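Local coordinates for protein CTD kinase subunit gamma (Schizosaccharomyces pombe, PDB 5CE7) that is the gamma subunit of the CTD kinase complex, which probably hyperphosphorylates the C-terminal repeat domain of RNA polymerase II, this fragment being its noncanonical CTD-interacting domain, at residues A[15-18]-A[23-26]; A[30-35]-A[69-74]; A[44-49]-A[92-97]; A[62-67]-A[82-87]. All blocks are in the same frame, centred on the assembly; numbering follows the deposited sequence.

Interaction 1 (A[15-18]-A[23-26]); sequences GKLN and SQIK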
loop_
_atom_site.group_PDB
_atom_site.type_symbol
_atom_site.label_atom_id
_atom_site.label_comp_id
_atom_site.label_asym_id
_atom_site.label_seq_id
_atom_site.Cartn_x
_atom_site.Cartn_y
_atom_site.Cartn_z
ATOM N N GLY A 15 12.401 -3.693 3.406
ATOM C CA GLY A 15 13.542 -2.800 3.424
ATOM C C GLY A 15 14.214 -2.677 2.067
ATOM O O GLY A 15 15.022 -1.768 1.858
ATOM N N LYS A 16 13.874 -3.589 1.152
ATOM C CA LYS A 16 14.473 -3.629 -0.186
ATOM C C LYS A 16 13.732 -2.768 -1.190
ATOM O O LYS A 16 14.205 -2.583 -2.298
ATOM C CB LYS A 16 14.475 -5.053 -0.741
ATOM C CG LYS A 16 15.140 -6.064 0.146
ATOM C CD LYS A 16 16.563 -5.678 0.403
ATOM C CE LYS A 16 17.353 -6.884 0.856
ATOM N NZ LYS A 16 18.744 -6.484 1.163
ATOM N N LEU A 17 12.561 -2.266 -0.812
ATOM C CA LEU A 17 11.709 -1.536 -1.750
ATOM C C LEU A 17 12.338 -0.250 -2.286
ATOM O O LEU A 17 12.975 0.515 -1.551
ATOM C CB LEU A 17 10.374 -1.187 -1.100
ATOM C CG LEU A 17 9.447 -2.327 -0.678
ATOM C CD1 LEU A 17 8.288 -1.753 0.164
ATOM C CD2 LEU A 17 8.946 -3.112 -1.876
ATOM N N ASN A 18 12.138 -0.013 -3.576
ATOM C CA ASN A 18 12.406 1.296 -4.155
ATOM C C ASN A 18 11.305 1.588 -5.155
ATOM O O ASN A 18 10.331 0.842 -5.222
ATOM C CB ASN A 18 13.796 1.340 -4.793
ATOM C CG ASN A 18 13.992 0.263 -5.829
ATOM O OD1 ASN A 18 13.148 0.067 -6.695
ATOM N ND2 ASN A 18 15.103 -0.459 -5.733
ATOM N N SER A 23 11.351 -4.221 -7.525
ATOM C CA SER A 23 11.729 -4.354 -6.112
ATOM C C SER A 23 10.559 -4.790 -5.226
ATOM O O SER A 23 10.745 -5.172 -4.070
ATOM C CB SER A 23 12.288 -3.027 -5.573
ATOM O OG SER A 23 11.266 -2.046 -5.474
ATOM N N GLN A 24 9.355 -4.708 -5.777
ATOM C CA GLN A 24 8.139 -4.910 -5.013
ATOM C C GLN A 24 7.625 -6.338 -5.200
ATOM O O GLN A 24 6.778 -6.800 -4.451
ATOM C CB GLN A 24 7.082 -3.874 -5.446
ATOM C CG GLN A 24 7.522 -2.421 -5.165
ATOM C CD GLN A 24 6.934 -1.394 -6.123
ATOM O OE1 GLN A 24 5.868 -1.592 -6.695
ATOM N NE2 GLN A 24 7.639 -0.291 -6.301
ATOM N N ILE A 25 8.161 -7.035 -6.199
ATOM C CA ILE A 25 7.678 -8.365 -6.535
ATOM C C ILE A 25 7.942 -9.401 -5.443
ATOM O O ILE A 25 7.040 -10.139 -5.053
ATOM C CB ILE A 25 8.279 -8.869 -7.862
ATOM C CG1 ILE A 25 7.808 -7.997 -9.025
ATOM C CG2 ILE A 25 7.889 -10.317 -8.109
ATOM C CD1 ILE A 25 6.304 -7.830 -9.087
ATOM N N LYS A 26 9.177 -9.479 -4.972
ATOM C CA LYS A 26 9.524 -10.488 -3.972
ATOM C C LYS A 26 8.764 -10.328 -2.647
ATOM O O LYS A 26 8.296 -11.316 -2.076
ATOM C CB LYS A 26 11.032 -10.507 -3.715
ATOM C CG LYS A 26 11.603 -11.908 -3.624
ATOM C CD LYS A 26 12.951 -11.935 -2.916
ATOM C CE LYS A 26 13.200 -13.322 -2.311
ATOM N NZ LYS A 26 14.394 -13.365 -1.417
#

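Interaction 2 (A[30-35]-A[69-74]); sequences FAIKHL and EMCLKN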
loop_
_atom_site.group_PDB
_atom_site.type_symbol
_atom_site.label_atom_id
_atom_site.label_comp_id
_atom_site.label_asym_id
_atom_site.label_seq_id
_atom_site.Cartn_x
_atom_site.Cartn_y
_atom_site.Cartn_z
ATOM N N PHE A 30 6.052 -13.189 -1.203
ATOM C CA PHE A 30 6.161 -13.670 0.177
ATOM C C PHE A 30 4.856 -13.475 0.948
ATOM O O PHE A 30 4.386 -14.390 1.621
ATOM C CB PHE A 30 7.294 -12.950 0.918
ATOM C CG PHE A 30 7.540 -13.475 2.309
ATOM C CD1 PHE A 30 8.423 -14.522 2.523
ATOM C CD2 PHE A 30 6.888 -12.917 3.402
ATOM C CE1 PHE A 30 8.653 -15.009 3.811
ATOM C CE2 PHE A 30 7.105 -13.400 4.685
ATOM C CZ PHE A 30 7.991 -14.444 4.887
ATOM N N ALA A 31 4.292 -12.273 0.873
ATOM C CA ALA A 31 3.060 -11.958 1.582
ATOM C C ALA A 31 1.939 -12.903 1.186
ATOM O O ALA A 31 1.103 -13.271 2.020
ATOM C CB ALA A 31 2.640 -10.501 1.330
ATOM N N ILE A 32 1.932 -13.292 -0.087
ATOM C CA ILE A 32 0.877 -14.139 -0.646
ATOM C C ILE A 32 1.131 -15.598 -0.310
ATOM O O ILE A 32 0.209 -16.341 0.031
ATOM C CB ILE A 32 0.756 -13.954 -2.184
ATOM C CG1 ILE A 32 0.125 -12.592 -2.495
ATOM C CG2 ILE A 32 -0.059 -15.084 -2.801
ATOM C CD1 ILE A 32 0.348 -12.105 -3.902
ATOM N N LYS A 33 2.392 -15.999 -0.388
ATOM C CA LYS A 33 2.785 -17.357 -0.017
ATOM C C LYS A 33 2.413 -17.651 1.433
ATOM O O LYS A 33 2.126 -18.794 1.796
ATOM C CB LYS A 33 4.283 -17.531 -0.229
ATOM C CG LYS A 33 4.884 -18.818 0.333
ATOM C CD LYS A 33 4.422 -20.059 -0.422
ATOM C CE LYS A 33 5.053 -21.324 0.174
ATOM N NZ LYS A 33 4.511 -22.590 -0.407
ATOM N N HIS A 34 2.407 -16.607 2.257
ATOM C CA HIS A 34 2.113 -16.747 3.678
ATOM C C HIS A 34 0.862 -15.991 4.060
ATOM O O HIS A 34 0.837 -15.261 5.051
ATOM C CB HIS A 34 3.311 -16.268 4.490
ATOM C CG HIS A 34 4.531 -17.097 4.261
ATOM N ND1 HIS A 34 5.563 -16.697 3.435
ATOM C CD2 HIS A 34 4.857 -18.334 4.698
ATOM C CE1 HIS A 34 6.482 -17.644 3.398
ATOM N NE2 HIS A 34 6.078 -18.650 4.154
ATOM N N LEU A 35 -0.175 -16.171 3.257
ATOM C CA LEU A 35 -1.467 -15.536 3.473
ATOM C C LEU A 35 -1.993 -15.806 4.875
ATOM O O LEU A 35 -2.771 -15.012 5.417
ATOM C CB LEU A 35 -2.479 -16.068 2.460
ATOM C CG LEU A 35 -3.078 -15.149 1.411
ATOM C CD1 LEU A 35 -4.237 -15.884 0.731
ATOM C CD2 LEU A 35 -3.550 -13.830 2.009
ATOM N N GLU A 69 -2.308 -6.122 -7.246
ATOM C CA GLU A 69 -2.265 -6.703 -8.594
ATOM C C GLU A 69 -1.920 -8.184 -8.538
ATOM O O GLU A 69 -2.548 -9.009 -9.191
ATOM C CB GLU A 69 -1.253 -5.973 -9.478
ATOM C CG GLU A 69 -1.621 -4.524 -9.750
ATOM C CD GLU A 69 -0.569 -3.774 -10.561
ATOM O OE1 GLU A 69 0.614 -4.164 -10.527
ATOM O OE2 GLU A 69 -0.935 -2.792 -11.243
HETATM N N MSE A 70 -0.923 -8.524 -7.739
HETATM C CA MSE A 70 -0.515 -9.911 -7.633
HETATM C C MSE A 70 -1.548 -10.762 -6.913
HETATM O O MSE A 70 -1.752 -11.914 -7.271
HETATM C CB MSE A 70 0.866 -10.007 -7.004
HETATM C CG MSE A 70 1.939 -9.438 -7.934
HETATM SE SE MSE A 70 3.717 -9.753 -7.245
HETATM C CE MSE A 70 3.341 -11.505 -6.373
ATOM N N CYS A 71 -2.219 -10.194 -5.917
ATOM C CA CYS A 71 -3.336 -10.897 -5.285
ATOM C C CYS A 71 -4.387 -11.266 -6.336
ATOM O O CYS A 71 -4.865 -12.400 -6.377
ATOM C CB CYS A 71 -3.967 -10.056 -4.166
ATOM S SG CYS A 71 -3.011 -10.013 -2.635
ATOM N N LEU A 72 -4.732 -10.313 -7.199
ATOM C CA LEU A 72 -5.737 -10.561 -8.224
ATOM C C LEU A 72 -5.254 -11.603 -9.239
ATOM O O LEU A 72 -6.033 -12.428 -9.723
ATOM C CB LEU A 72 -6.116 -9.256 -8.942
ATOM C CG LEU A 72 -6.783 -8.163 -8.110
ATOM C CD1 LEU A 72 -6.877 -6.891 -8.942
ATOM C CD2 LEU A 72 -8.173 -8.611 -7.647
ATOM N N LYS A 73 -3.970 -11.572 -9.562
ATOM C CA LYS A 73 -3.422 -12.565 -10.481
ATOM C C LYS A 73 -3.427 -13.969 -9.867
ATOM O O LYS A 73 -3.393 -14.983 -10.588
ATOM C CB LYS A 73 -2.018 -12.158 -10.946
ATOM C CG LYS A 73 -2.034 -11.028 -11.984
ATOM C CD LYS A 73 -0.661 -10.391 -12.168
ATOM C CE LYS A 73 0.471 -11.372 -11.957
ATOM N NZ LYS A 73 0.820 -12.119 -13.202
ATOM N N ASN A 74 -3.471 -14.013 -8.541
ATOM C CA ASN A 74 -3.517 -15.272 -7.798
ATOM C C ASN A 74 -4.948 -15.744 -7.554
ATOM O O ASN A 74 -5.159 -16.800 -6.975
ATOM C CB ASN A 74 -2.762 -15.162 -6.469
ATOM C CG ASN A 74 -1.284 -15.547 -6.598
ATOM O OD1 ASN A 74 -0.932 -16.717 -6.501
ATOM N ND2 ASN A 74 -0.426 -14.560 -6.837
#

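Interaction 3 (A[44-49]-A[92-97]); sequences CIWEEL and VQNVAP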
loop_
_atom_site.group_PDB
_atom_site.type_symbol
_atom_site.label_atom_id
_atom_site.label_comp_id
_atom_site.label_asym_id
_atom_site.label_seq_id
_atom_site.Cartn_x
_atom_site.Cartn_y
_atom_site.Cartn_z
ATOM N N CYS A 44 2.938 -5.204 9.547
ATOM C CA CYS A 44 4.316 -4.856 9.190
ATOM C C CYS A 44 4.321 -3.679 8.208
ATOM O O CYS A 44 5.176 -2.793 8.290
ATOM C CB CYS A 44 5.026 -6.048 8.542
ATOM S SG CYS A 44 5.397 -7.460 9.626
ATOM N N ILE A 45 3.375 -3.693 7.273
ATOM C CA ILE A 45 3.234 -2.613 6.287
ATOM C C ILE A 45 2.961 -1.284 6.981
ATOM O O ILE A 45 3.641 -0.288 6.719
ATOM C CB ILE A 45 2.117 -2.907 5.244
ATOM C CG1 ILE A 45 2.448 -4.183 4.450
ATOM C CG2 ILE A 45 1.942 -1.695 4.303
ATOM C CD1 ILE A 45 1.313 -4.685 3.545
ATOM N N TRP A 46 1.990 -1.271 7.892
ATOM C CA TRP A 46 1.695 -0.051 8.661
ATOM C C TRP A 46 2.812 0.375 9.619
ATOM O O TRP A 46 3.011 1.573 9.851
ATOM C CB TRP A 46 0.341 -0.150 9.382
ATOM C CG TRP A 46 -0.778 0.263 8.465
ATOM C CD1 TRP A 46 -1.593 -0.553 7.744
ATOM C CD2 TRP A 46 -1.148 1.609 8.125
ATOM N NE1 TRP A 46 -2.463 0.201 6.980
ATOM C CE2 TRP A 46 -2.214 1.527 7.206
ATOM C CE3 TRP A 46 -0.681 2.866 8.515
ATOM C CZ2 TRP A 46 -2.831 2.671 6.671
ATOM C CZ3 TRP A 46 -1.294 4.003 7.978
ATOM C CH2 TRP A 46 -2.361 3.893 7.069
ATOM N N GLU A 47 3.541 -0.595 10.167
ATOM C CA GLU A 47 4.702 -0.279 10.999
ATOM C C GLU A 47 5.740 0.511 10.193
ATOM O O GLU A 47 6.343 1.467 10.689
ATOM C CB GLU A 47 5.339 -1.565 11.538
ATOM C CG GLU A 47 6.506 -1.339 12.493
ATOM C CD GLU A 47 7.115 -2.654 12.991
ATOM O OE1 GLU A 47 6.725 -3.713 12.467
ATOM O OE2 GLU A 47 7.990 -2.613 13.890
ATOM N N GLU A 48 5.975 0.078 8.961
ATOM C CA GLU A 48 6.943 0.737 8.087
ATOM C C GLU A 48 6.413 2.089 7.592
ATOM O O GLU A 48 7.177 3.039 7.439
ATOM C CB GLU A 48 7.292 -0.159 6.894
ATOM C CG GLU A 48 8.113 -1.376 7.254
ATOM C CD GLU A 48 9.604 -1.083 7.269
ATOM O OE1 GLU A 48 10.117 -0.554 6.251
ATOM O OE2 GLU A 48 10.255 -1.357 8.302
ATOM N N LEU A 49 5.111 2.184 7.354
ATOM C CA LEU A 49 4.497 3.488 7.032
ATOM C C LEU A 49 4.706 4.507 8.146
ATOM O O LEU A 49 5.150 5.632 7.906
ATOM C CB LEU A 49 2.991 3.352 6.775
ATOM C CG LEU A 49 2.556 2.850 5.403
ATOM C CD1 LEU A 49 3.478 1.764 5.007
ATOM C CD2 LEU A 49 1.131 2.329 5.427
ATOM N N VAL A 92 -3.876 7.107 2.255
ATOM C CA VAL A 92 -3.668 8.413 1.633
ATOM C C VAL A 92 -3.220 9.465 2.650
ATOM O O VAL A 92 -2.339 10.284 2.377
ATOM C CB VAL A 92 -4.942 8.899 0.878
ATOM C CG1 VAL A 92 -4.790 10.356 0.475
ATOM C CG2 VAL A 92 -5.216 8.022 -0.341
ATOM N N GLN A 93 -3.847 9.456 3.820
ATOM C CA GLN A 93 -3.528 10.427 4.867
ATOM C C GLN A 93 -2.070 10.305 5.317
ATOM O O GLN A 93 -1.417 11.294 5.640
ATOM C CB GLN A 93 -4.457 10.223 6.068
ATOM C CG GLN A 93 -4.012 10.953 7.327
ATOM C CD GLN A 93 -4.382 10.212 8.602
ATOM O OE1 GLN A 93 -5.395 9.507 8.659
ATOM N NE2 GLN A 93 -3.551 10.358 9.632
ATOM N N ASN A 94 -1.574 9.076 5.347
ATOM C CA ASN A 94 -0.195 8.807 5.742
ATOM C C ASN A 94 0.806 9.228 4.657
ATOM O O ASN A 94 1.810 9.872 4.945
ATOM C CB ASN A 94 -0.025 7.321 6.076
ATOM C CG ASN A 94 1.419 6.956 6.368
ATOM O OD1 ASN A 94 2.191 6.668 5.460
ATOM N ND2 ASN A 94 1.792 6.996 7.637
ATOM N N VAL A 95 0.521 8.875 3.406
ATOM C CA VAL A 95 1.463 9.134 2.314
ATOM C C VAL A 95 1.425 10.592 1.815
ATOM O O VAL A 95 2.468 11.188 1.512
ATOM C CB VAL A 95 1.236 8.145 1.148
ATOM C CG1 VAL A 95 2.257 8.370 0.011
ATOM C CG2 VAL A 95 1.309 6.714 1.666
ATOM N N ALA A 96 0.221 11.157 1.760
ATOM C CA ALA A 96 0.005 12.518 1.285
ATOM C C ALA A 96 -0.782 13.326 2.310
ATOM O O ALA A 96 -1.951 13.653 2.084
ATOM C CB ALA A 96 -0.746 12.497 -0.039
ATOM N N PRO A 97 -0.147 13.650 3.446
ATOM C CA PRO A 97 -0.827 14.396 4.514
ATOM C C PRO A 97 -1.006 15.880 4.184
ATOM O O PRO A 97 -0.479 16.355 3.175
ATOM C CB PRO A 97 0.137 14.247 5.697
ATOM C CG PRO A 97 1.487 14.139 5.042
ATOM C CD PRO A 97 1.236 13.299 3.815
#

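Interaction 4 (A[62-67]-A[82-87]); sequences YFVDTL and NMISRD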
loop_
_atom_site.group_PDB
_atom_site.type_symbol
_atom_site.label_atom_id
_atom_site.label_comp_id
_atom_site.label_asym_id
_atom_site.label_seq_id
_atom_site.Cartn_x
_atom_site.Cartn_y
_atom_site.Cartn_z
ATOM N N TYR A 62 3.368 2.190 -3.572
ATOM C CA TYR A 62 3.567 1.449 -4.822
ATOM C C TYR A 62 3.486 -0.048 -4.543
ATOM O O TYR A 62 2.830 -0.788 -5.280
ATOM C CB TYR A 62 4.930 1.744 -5.436
ATOM C CG TYR A 62 5.174 3.165 -5.847
ATOM C CD1 TYR A 62 4.137 3.994 -6.265
ATOM C CD2 TYR A 62 6.467 3.681 -5.837
ATOM C CE1 TYR A 62 4.395 5.312 -6.665
ATOM C CE2 TYR A 62 6.727 4.979 -6.224
ATOM C CZ TYR A 62 5.693 5.786 -6.637
ATOM O OH TYR A 62 5.989 7.078 -7.008
ATOM N N PHE A 63 4.182 -0.497 -3.501
ATOM C CA PHE A 63 4.148 -1.916 -3.114
ATOM C C PHE A 63 2.720 -2.434 -2.887
ATOM O O PHE A 63 2.376 -3.566 -3.265
ATOM C CB PHE A 63 4.964 -2.166 -1.836
ATOM C CG PHE A 63 4.679 -3.509 -1.209
ATOM C CD1 PHE A 63 5.069 -4.677 -1.851
ATOM C CD2 PHE A 63 3.991 -3.603 -0.012
ATOM C CE1 PHE A 63 4.787 -5.916 -1.300
ATOM C CE2 PHE A 63 3.710 -4.842 0.555
ATOM C CZ PHE A 63 4.113 -6.000 -0.097
ATOM N N VAL A 64 1.902 -1.613 -2.235
ATOM C CA VAL A 64 0.498 -1.949 -1.988
ATOM C C VAL A 64 -0.238 -2.157 -3.310
ATOM O O VAL A 64 -1.091 -3.026 -3.433
ATOM C CB VAL A 64 -0.194 -0.831 -1.160
ATOM C CG1 VAL A 64 -1.700 -0.843 -1.367
ATOM C CG2 VAL A 64 0.179 -0.954 0.314
ATOM N N ASP A 65 0.088 -1.341 -4.300
ATOM C CA ASP A 65 -0.504 -1.481 -5.630
ATOM C C ASP A 65 -0.058 -2.814 -6.249
ATOM O O ASP A 65 -0.873 -3.588 -6.739
ATOM C CB ASP A 65 -0.071 -0.294 -6.495
ATOM C CG ASP A 65 -0.873 -0.158 -7.785
ATOM O OD1 ASP A 65 -1.863 -0.879 -7.995
ATOM O OD2 ASP A 65 -0.513 0.716 -8.586
ATOM N N THR A 66 1.242 -3.067 -6.215
ATOM C CA THR A 66 1.819 -4.328 -6.708
ATOM C C THR A 66 1.250 -5.566 -5.981
ATOM O O THR A 66 0.911 -6.590 -6.609
ATOM C CB THR A 66 3.365 -4.281 -6.588
ATOM O OG1 THR A 66 3.865 -3.217 -7.417
ATOM C CG2 THR A 66 4.010 -5.625 -7.011
ATOM N N LEU A 67 1.122 -5.459 -4.662
ATOM C CA LEU A 67 0.526 -6.519 -3.859
ATOM C C LEU A 67 -0.910 -6.815 -4.302
ATOM O O LEU A 67 -1.285 -7.977 -4.508
ATOM C CB LEU A 67 0.540 -6.139 -2.374
ATOM C CG LEU A 67 -0.078 -7.134 -1.390
ATOM C CD1 LEU A 67 0.630 -8.493 -1.486
ATOM C CD2 LEU A 67 0.050 -6.610 0.019
ATOM N N ASN A 82 -9.165 -6.731 0.926
ATOM C CA ASN A 82 -10.182 -6.138 1.797
ATOM C C ASN A 82 -9.591 -5.164 2.807
ATOM O O ASN A 82 -10.208 -4.158 3.143
ATOM C CB ASN A 82 -10.985 -7.220 2.537
ATOM C CG ASN A 82 -11.958 -7.956 1.621
ATOM O OD1 ASN A 82 -12.173 -7.556 0.474
ATOM N ND2 ASN A 82 -12.559 -9.026 2.132
HETATM N N MSE A 83 -8.403 -5.476 3.315
HETATM C CA MSE A 83 -7.766 -4.607 4.297
HETATM C C MSE A 83 -7.321 -3.286 3.673
HETATM O O MSE A 83 -7.503 -2.216 4.239
HETATM C CB MSE A 83 -6.564 -5.297 4.936
HETATM C CG MSE A 83 -6.896 -6.617 5.601
HETATM SE SE MSE A 83 -5.245 -7.472 6.244
HETATM C CE MSE A 83 -5.466 -7.122 8.143
ATOM N N ILE A 84 -6.729 -3.370 2.494
ATOM C CA ILE A 84 -6.265 -2.175 1.796
ATOM C C ILE A 84 -7.437 -1.300 1.355
ATOM O O ILE A 84 -7.379 -0.070 1.450
ATOM C CB ILE A 84 -5.366 -2.573 0.605
ATOM C CG1 ILE A 84 -3.996 -3.021 1.134
ATOM C CG2 ILE A 84 -5.240 -1.428 -0.387
ATOM C CD1 ILE A 84 -3.255 -4.050 0.246
ATOM N N SER A 85 -8.507 -1.942 0.887
ATOM C CA SER A 85 -9.719 -1.234 0.499
ATOM C C SER A 85 -10.337 -0.476 1.676
ATOM O O SER A 85 -10.682 0.702 1.558
ATOM C CB SER A 85 -10.743 -2.220 -0.066
ATOM O OG SER A 85 -11.779 -1.525 -0.730
ATOM N N ARG A 86 -10.480 -1.162 2.805
ATOM C CA ARG A 86 -11.024 -0.561 4.025
ATOM C C ARG A 86 -10.172 0.624 4.459
ATOM O O ARG A 86 -10.689 1.639 4.920
ATOM C CB ARG A 86 -11.067 -1.594 5.160
ATOM C CG ARG A 86 -11.371 -1.019 6.540
ATOM C CD ARG A 86 -10.990 -2.003 7.669
ATOM N NE ARG A 86 -9.541 -2.139 7.810
ATOM C CZ ARG A 86 -8.910 -3.265 8.145
ATOM N NH1 ARG A 86 -9.593 -4.376 8.384
ATOM N NH2 ARG A 86 -7.589 -3.279 8.239
ATOM N N ASP A 87 -8.862 0.495 4.302
ATOM C CA ASP A 87 -7.944 1.493 4.849
ATOM C C ASP A 87 -7.433 2.506 3.839
ATOM O O ASP A 87 -6.477 3.225 4.130
ATOM C CB ASP A 87 -6.746 0.812 5.530
ATOM C CG ASP A 87 -7.152 -0.013 6.746
ATOM O OD1 ASP A 87 -8.307 0.105 7.197
ATOM O OD2 ASP A 87 -6.313 -0.772 7.256
#

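Interaction 1 (A[15-18]-A[23-26])
Asn18 and Ser23 close a tight connection, a turn between two helices in which a serine hydroxyl accepts a backbone N-H. The amide N of Asn18 gives an almost straight hydrogen bond to Ser23 OG, 2.9 Å long at 172°. Next to it Asn18 O accepts from Gln24 NE2 at 3.1 Å; the donor lies in the carbonyl plane and the oxygen in the plane of the glutamine amide, a well-aligned bond. Beside these bonds lies one apolar contact. Leu17 sends CD2 to Gln24 CG at 3.7 Å, the two side chains crossing at about a right angle. The side chain of Asn18 folds over Ser23, with OD1 3.4 Å from Ser23 CB.

In the second shell, Ser20 binds Asn18 OD1 through its hydroxyl and Ser23 OG through its carbonyl oxygen, while Gln24 OE1 is hydrogen-bonded to Thr66 OG1 and Gln21 NE2, which, with the NE2 bond at the other end, fixes the rotation of the amide. With an alanine at Asn18, the Ser20 hydroxyl would probably lose its OD1 mate and Ser23 CB the cover of the amide. The turn thus links helix 3-14 to helix 25-33, and both Leu17, on Phe63, and Gln24, on Tyr62, lean against helix 54-73.

Interaction 2 (A[30-35]-A[69-74])
Ile32 inserts its side chain against Met70, Cys71 and Asn74, where the end of one helix meets the end of another. The apolar contacts carry the pairing. The tip of the isoleucine, CD1, lies 3.8 Å from CB of Met70, a selenomethionine here, and close to its terminal methyl CE as well. Lower on the same branch, CG1 approaches Cys71 SG at 4.1 Å. The other branch, CG2, anti to the backbone N while CG1 takes the position beside it (chi1 -72°), is turned to the Asn74 amide, 4.0 Å from its CG; these two side chains come from opposite directions.

The side-chain hydrogen bonds of the two segments described here are local and lie at the helix ends. Asn74 ND2 turns back to Met70 O in a bond of 3.0 Å and 167°, coming from above the carbonyl plane, which ties down the amide that Ile32 leans on. In the other segment Phe30 O accepts from both N and ND1 of His34, from opposite faces of its plane, and ND1 also sits 3.5 Å above the centre of the Phe30 ring. His34 is where the chain leaves the helix.

Helix 25-33 thereby packs against helix 54-73. Beyond the contact, Phe30 rests on helix 3-14, while Tyr80 of helix 80-86 hydrogen-bonds Ala31 O and touches Cys71, where the next helix joins the stack.

Interaction 3 (A[44-49]-A[92-97])
Trp46 and Asn94 bring together an indole and an amide whose planes stand 76° apart. The two side chains slide past each other in opposite directions, and the ring atom CZ3 comes within 4.0 Å of Asn94 CB, approached obliquely. Over one face of the indole, near its centre, the model places Leu49 CD2, although the position of this leucine is less certain because its other methyl is modelled too close to Ile45 O. Trp46 NE1 is hydrogen-bonded to Tyr42 OH, whose ring also meets the indole.

The amide of Asn94 is carried to Leu49 by a first torsion that sets CG anti to the backbone N (chi1 175°). OD1 lies 3.7 Å from Leu49 CB, and ND2 looks at Leu49 O from 3.6 Å, too far for a hydrogen bond. Were Asn94 an alanine, the loss of the amide would probably open a gap beside CB and CG of Leu49.

Asn94 adds to a buried junction of helices 38-51 and 88-95 that Leu91 and Lys90 also build; between these segments it appears to act mainly by packing. Without a hydrogen bond between the two segments, cohesion here probably rests mainly on van der Waals contact, with at most a weak electrostatic pull between the amide nitrogen and the carbonyl oxygen.

Interaction 4 (A[62-67]-A[82-87])
Val64 and Ile84 form the tight centre where two helices of the right-handed superhelix, the 54-73 and 80-86 helices of this noncanonical CTD-interacting domain, lean on one another. The two branched side chains reach toward each other tip to tip. Val64 CG1, which stands anti to the backbone N (chi1 157°), is directed at the isoleucine and touches both of its branches: CG2 at 3.7 Å and CD1 at 3.9 Å. The methyl thus rests against the forked end of its partner.

A turn further along, the packing slackens. Leu67 crosses Ile84 aslant, and its CD2 stops 4.2 Å from Ile84 CD1. All three side chains are buried, and Leu67 also packs on Ala31 of helix 25-33.

At the C-terminal end of helix 80-86, away from Val64 and Leu67, the contacts become ionic. There Arg86, itself exposed, grips the following, buried Asp87 side-on, with two nitrogens on two carboxylate oxygens, while Tyr42 OH holds Asp87 OD2 as well. Arg86 NH2 meets OD2 of Asp87 at 3.0 Å, and Arg86 NE meets OD1 of Asp87 at 2.6 Å, almost straight at 169°.

Overall arrangement
Helix 54-73 is the common thread: it supplies a segment to interactions 2 and 4 and leans on the residues of interactions 1 and 3. Interaction 1 is coupled to interaction 4 by Gln24 OE1 and Thr66 OG1, 2.7 Å apart, and to interaction 2 by Ile25 CD1 against Met70 SE at 3.7 Å. Interactions 2 and 4 adjoin through Ala31 CB and Leu67 CD1 at 4.0 Å, and Ile45 CD1 on Phe63 CE2, 3.8 Å, joins 3 to 4. Interactions 2 and 3, with centres about 20 Å apart, lie on opposite sides of the chain's centre. At interaction 1, Lys16 NZ forms a salt bridge to a bound HEPES molecule, probably from the crystallisation liquor.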